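Long-range contact in cupin 2 conserved barrel domain protein (Leptotrichia buccalis, PDB 3RNS), which is of unknown function but has the conserved beta-barrel domain of the cupin superfamily: residues A52-C63 with G82-Y93. Numbering follows the deposited sequence.
Sequences AEAMLGNRYYYC and GDFLEITANHNY
Between Arg59 and Cys63 the chain runs antiparallel to Asp83-Ile87, the strand axes 4.7 Å apart at closest, and a second short ladder pairs Ala52 with Tyr93. The register slips by one residue between the ladders, where both segments leave one sheet of the cupin barrel for the facing one; Asn90 N to Met55 O (2.9 Å) and Ala89 N to Asn58 OD1 (3.0 Å) bridge the intervening loops.

Tyr93 is buried between the two sheets and touches Ala52, Met55, Arg59, Tyr61 and Ile87. A chi1 of 65° turns its ring inward, toward Tyr61. Ala52 CB makes a CH-pi contact with one face, 3.6 Å from the ring centroid, while Ile87 CD1 lies over the centre of the opposite face. At the rim, Tyr93 OH meets Tyr61 OH at 2.7 Å in a hydrogen bond, near the plane of the Tyr61 ring. Tyr61 OH also bonds Glu105, and a water links Tyr93 OH to Arg59 NE, whose NH1 bonds the backbone oxygen of Glu108 on the adjoining strand 101-108.

On the outer side, Glu86 extends alongside Tyr60, with Glu86 CG 3.5 Å from Tyr60 CE1. Phe84 CZ touches Tyr60 CB, and strands 142-150 and 153-160 pack against this face.

This end of the barrel thus mixes polar and apolar contacts: the two phenol oxygens bond each other, with Glu105 at Tyr61 and a water at Tyr93, while methyl groups of Ala52 and Ile87 sandwich the Tyr93 ring.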
# COMPACT_ATOMS: atom_id res chain seq x y z
N ALA A 52 -11.21 14.44 -7.50
CA ALA A 52 -12.22 13.44 -7.23
C ALA A 52 -13.44 14.11 -6.62
O ALA A 52 -13.34 14.89 -5.68
CB ALA A 52 -11.68 12.41 -6.30
N GLU A 53 -14.60 13.79 -7.19
CA GLU A 53 -15.88 14.31 -6.68
C GLU A 53 -16.29 13.49 -5.44
O GLU A 53 -15.62 12.52 -5.09
CB GLU A 53 -17.00 14.27 -7.76
CG GLU A 53 -16.58 14.46 -9.25
CD GLU A 53 -16.45 15.92 -9.71
OE1 GLU A 53 -17.42 16.70 -9.57
OE2 GLU A 53 -15.37 16.28 -10.25
N ALA A 54 -17.38 13.89 -4.77
CA ALA A 54 -17.80 13.28 -3.49
C ALA A 54 -18.06 11.77 -3.62
O ALA A 54 -19.17 11.33 -3.97
CB ALA A 54 -19.05 14.02 -2.90
N MSE A 55 -17.02 10.99 -3.30
CA MSE A 55 -16.95 9.54 -3.54
C MSE A 55 -17.92 8.74 -2.68
O MSE A 55 -18.18 9.12 -1.53
CB MSE A 55 -15.53 9.07 -3.25
CG MSE A 55 -14.47 9.72 -4.13
SE MSE A 55 -14.71 9.16 -6.01
CE MSE A 55 -15.45 10.73 -6.94
N LEU A 56 -18.46 7.65 -3.23
CA LEU A 56 -19.43 6.81 -2.50
C LEU A 56 -18.77 5.96 -1.38
O LEU A 56 -19.45 5.54 -0.44
CB LEU A 56 -20.23 5.89 -3.46
CG LEU A 56 -21.72 6.21 -3.72
CD1 LEU A 56 -22.23 5.46 -4.97
CD2 LEU A 56 -22.63 5.89 -2.49
N GLY A 57 -17.47 5.71 -1.51
CA GLY A 57 -16.70 5.03 -0.45
C GLY A 57 -15.41 5.75 -0.09
O GLY A 57 -14.99 6.70 -0.79
N ASN A 58 -14.76 5.27 0.98
CA ASN A 58 -13.53 5.86 1.47
C ASN A 58 -12.36 5.61 0.52
O ASN A 58 -12.35 4.63 -0.25
CB ASN A 58 -13.19 5.32 2.86
CG ASN A 58 -14.34 5.48 3.86
OD1 ASN A 58 -14.78 6.59 4.14
ND2 ASN A 58 -14.85 4.36 4.37
N ARG A 59 -11.39 6.51 0.57
CA ARG A 59 -10.16 6.37 -0.19
C ARG A 59 -8.98 6.53 0.76
O ARG A 59 -9.02 7.36 1.69
CB ARG A 59 -10.06 7.44 -1.26
CG ARG A 59 -11.18 7.45 -2.29
CD ARG A 59 -10.94 6.42 -3.37
NE ARG A 59 -12.01 6.36 -4.38
CZ ARG A 59 -13.14 5.66 -4.25
NH1 ARG A 59 -13.41 4.99 -3.14
NH2 ARG A 59 -14.02 5.64 -5.24
N TYR A 60 -7.95 5.72 0.54
CA TYR A 60 -6.73 5.74 1.30
C TYR A 60 -5.58 5.81 0.29
O TYR A 60 -5.65 5.21 -0.78
CB TYR A 60 -6.59 4.45 2.12
CG TYR A 60 -7.80 4.16 2.95
CD1 TYR A 60 -7.90 4.62 4.24
CD2 TYR A 60 -8.85 3.42 2.44
CE1 TYR A 60 -9.07 4.40 5.00
CE2 TYR A 60 -10.00 3.18 3.18
CZ TYR A 60 -10.10 3.68 4.46
OH TYR A 60 -11.23 3.42 5.22
N TYR A 61 -4.54 6.54 0.66
CA TYR A 61 -3.39 6.77 -0.17
C TYR A 61 -2.15 6.47 0.61
O TYR A 61 -2.04 6.92 1.78
CB TYR A 61 -3.34 8.24 -0.58
CG TYR A 61 -4.43 8.57 -1.57
CD1 TYR A 61 -4.29 8.23 -2.90
CD2 TYR A 61 -5.63 9.15 -1.17
CE1 TYR A 61 -5.26 8.49 -3.83
CE2 TYR A 61 -6.63 9.42 -2.09
CZ TYR A 61 -6.42 9.08 -3.42
OH TYR A 61 -7.38 9.28 -4.36
N TYR A 62 -1.24 5.74 -0.02
CA TYR A 62 0.14 5.60 0.49
C TYR A 62 1.08 6.18 -0.55
O TYR A 62 1.04 5.79 -1.74
CB TYR A 62 0.47 4.12 0.79
CG TYR A 62 1.92 3.95 1.20
CD1 TYR A 62 2.37 4.45 2.43
CD2 TYR A 62 2.85 3.41 0.35
CE1 TYR A 62 3.67 4.37 2.81
CE2 TYR A 62 4.21 3.31 0.75
CZ TYR A 62 4.59 3.81 1.97
OH TYR A 62 5.87 3.75 2.41
N CYS A 63 1.90 7.15 -0.14
CA CYS A 63 2.82 7.83 -1.07
C CYS A 63 4.17 7.14 -1.06
O CYS A 63 4.81 7.00 0.01
CB CYS A 63 2.95 9.30 -0.67
SG CYS A 63 4.14 10.18 -1.62
N GLY A 82 6.42 7.96 2.05
CA GLY A 82 6.22 7.29 3.34
C GLY A 82 4.91 7.59 4.06
O GLY A 82 4.59 6.97 5.09
N ASP A 83 4.16 8.55 3.56
CA ASP A 83 2.96 8.98 4.25
C ASP A 83 1.73 8.20 3.81
O ASP A 83 1.60 7.83 2.65
CB ASP A 83 2.66 10.42 3.97
CG ASP A 83 3.58 11.38 4.73
OD1 ASP A 83 4.19 10.99 5.75
OD2 ASP A 83 3.64 12.54 4.28
N PHE A 84 0.80 8.07 4.76
CA PHE A 84 -0.51 7.50 4.58
C PHE A 84 -1.56 8.55 4.89
O PHE A 84 -1.39 9.33 5.84
CB PHE A 84 -0.63 6.35 5.54
CG PHE A 84 -1.87 5.55 5.39
CD1 PHE A 84 -2.97 5.79 6.19
CD2 PHE A 84 -1.94 4.57 4.43
CE1 PHE A 84 -4.13 5.00 6.04
CE2 PHE A 84 -3.09 3.81 4.26
CZ PHE A 84 -4.17 4.01 5.07
N LEU A 85 -2.64 8.55 4.10
CA LEU A 85 -3.75 9.44 4.30
C LEU A 85 -5.08 8.75 3.98
O LEU A 85 -5.20 8.07 2.96
CB LEU A 85 -3.60 10.66 3.36
CG LEU A 85 -4.70 11.75 3.35
CD1 LEU A 85 -4.77 12.47 4.69
CD2 LEU A 85 -4.39 12.72 2.27
N GLU A 86 -6.08 8.96 4.85
CA GLU A 86 -7.44 8.52 4.62
C GLU A 86 -8.30 9.72 4.25
O GLU A 86 -8.19 10.78 4.86
CB GLU A 86 -8.07 7.91 5.88
CG GLU A 86 -9.61 7.80 5.75
CD GLU A 86 -10.35 7.11 6.91
OE1 GLU A 86 -9.73 6.52 7.81
OE2 GLU A 86 -11.61 7.14 6.90
N ILE A 87 -9.16 9.52 3.25
CA ILE A 87 -10.16 10.51 2.82
C ILE A 87 -11.51 9.83 2.91
O ILE A 87 -11.80 8.87 2.19
CB ILE A 87 -9.87 11.01 1.38
CG1 ILE A 87 -8.42 11.53 1.31
CG2 ILE A 87 -10.87 12.07 0.97
CD1 ILE A 87 -8.06 12.31 0.10
N THR A 88 -12.34 10.29 3.85
CA THR A 88 -13.65 9.67 4.06
C THR A 88 -14.64 9.97 2.89
O THR A 88 -14.48 10.93 2.14
CB THR A 88 -14.24 10.07 5.47
OG1 THR A 88 -14.26 11.50 5.60
CG2 THR A 88 -13.37 9.50 6.59
N ALA A 89 -15.64 9.09 2.74
CA ALA A 89 -16.71 9.23 1.74
C ALA A 89 -17.41 10.59 1.80
O ALA A 89 -17.44 11.25 2.84
CB ALA A 89 -17.74 8.10 1.94
N ASN A 90 -17.95 11.00 0.64
CA ASN A 90 -18.75 12.22 0.49
C ASN A 90 -17.90 13.51 0.54
O ASN A 90 -18.40 14.60 0.88
CB ASN A 90 -19.91 12.24 1.52
CG ASN A 90 -20.74 10.96 1.49
OD1 ASN A 90 -21.17 10.51 0.41
ND2 ASN A 90 -20.97 10.36 2.66
N HIS A 91 -16.63 13.40 0.15
CA HIS A 91 -15.74 14.56 0.11
C HIS A 91 -15.14 14.78 -1.27
O HIS A 91 -14.53 13.86 -1.86
CB HIS A 91 -14.63 14.44 1.15
CG HIS A 91 -15.11 14.64 2.55
ND1 HIS A 91 -15.34 13.59 3.42
CD2 HIS A 91 -15.42 15.77 3.23
CE1 HIS A 91 -15.78 14.07 4.57
NE2 HIS A 91 -15.83 15.39 4.49
N ASN A 92 -15.32 15.99 -1.79
CA ASN A 92 -14.57 16.44 -2.94
C ASN A 92 -13.16 16.66 -2.49
O ASN A 92 -12.92 17.14 -1.37
CB ASN A 92 -15.08 17.77 -3.48
CG ASN A 92 -16.40 17.65 -4.19
OD1 ASN A 92 -16.55 16.86 -5.11
ND2 ASN A 92 -17.38 18.43 -3.76
N TYR A 93 -12.23 16.29 -3.37
CA TYR A 93 -10.82 16.59 -3.15
C TYR A 93 -10.06 16.70 -4.46
O TYR A 93 -10.54 16.31 -5.52
CB TYR A 93 -10.18 15.56 -2.20
CG TYR A 93 -10.10 14.12 -2.71
CD1 TYR A 93 -11.16 13.24 -2.54
CD2 TYR A 93 -8.96 13.65 -3.36
CE1 TYR A 93 -11.10 11.94 -3.00
CE2 TYR A 93 -8.87 12.34 -3.81
CZ TYR A 93 -9.95 11.49 -3.63
OH TYR A 93 -9.89 10.21 -4.09
O HOH W 1 -11.10 8.21 -6.28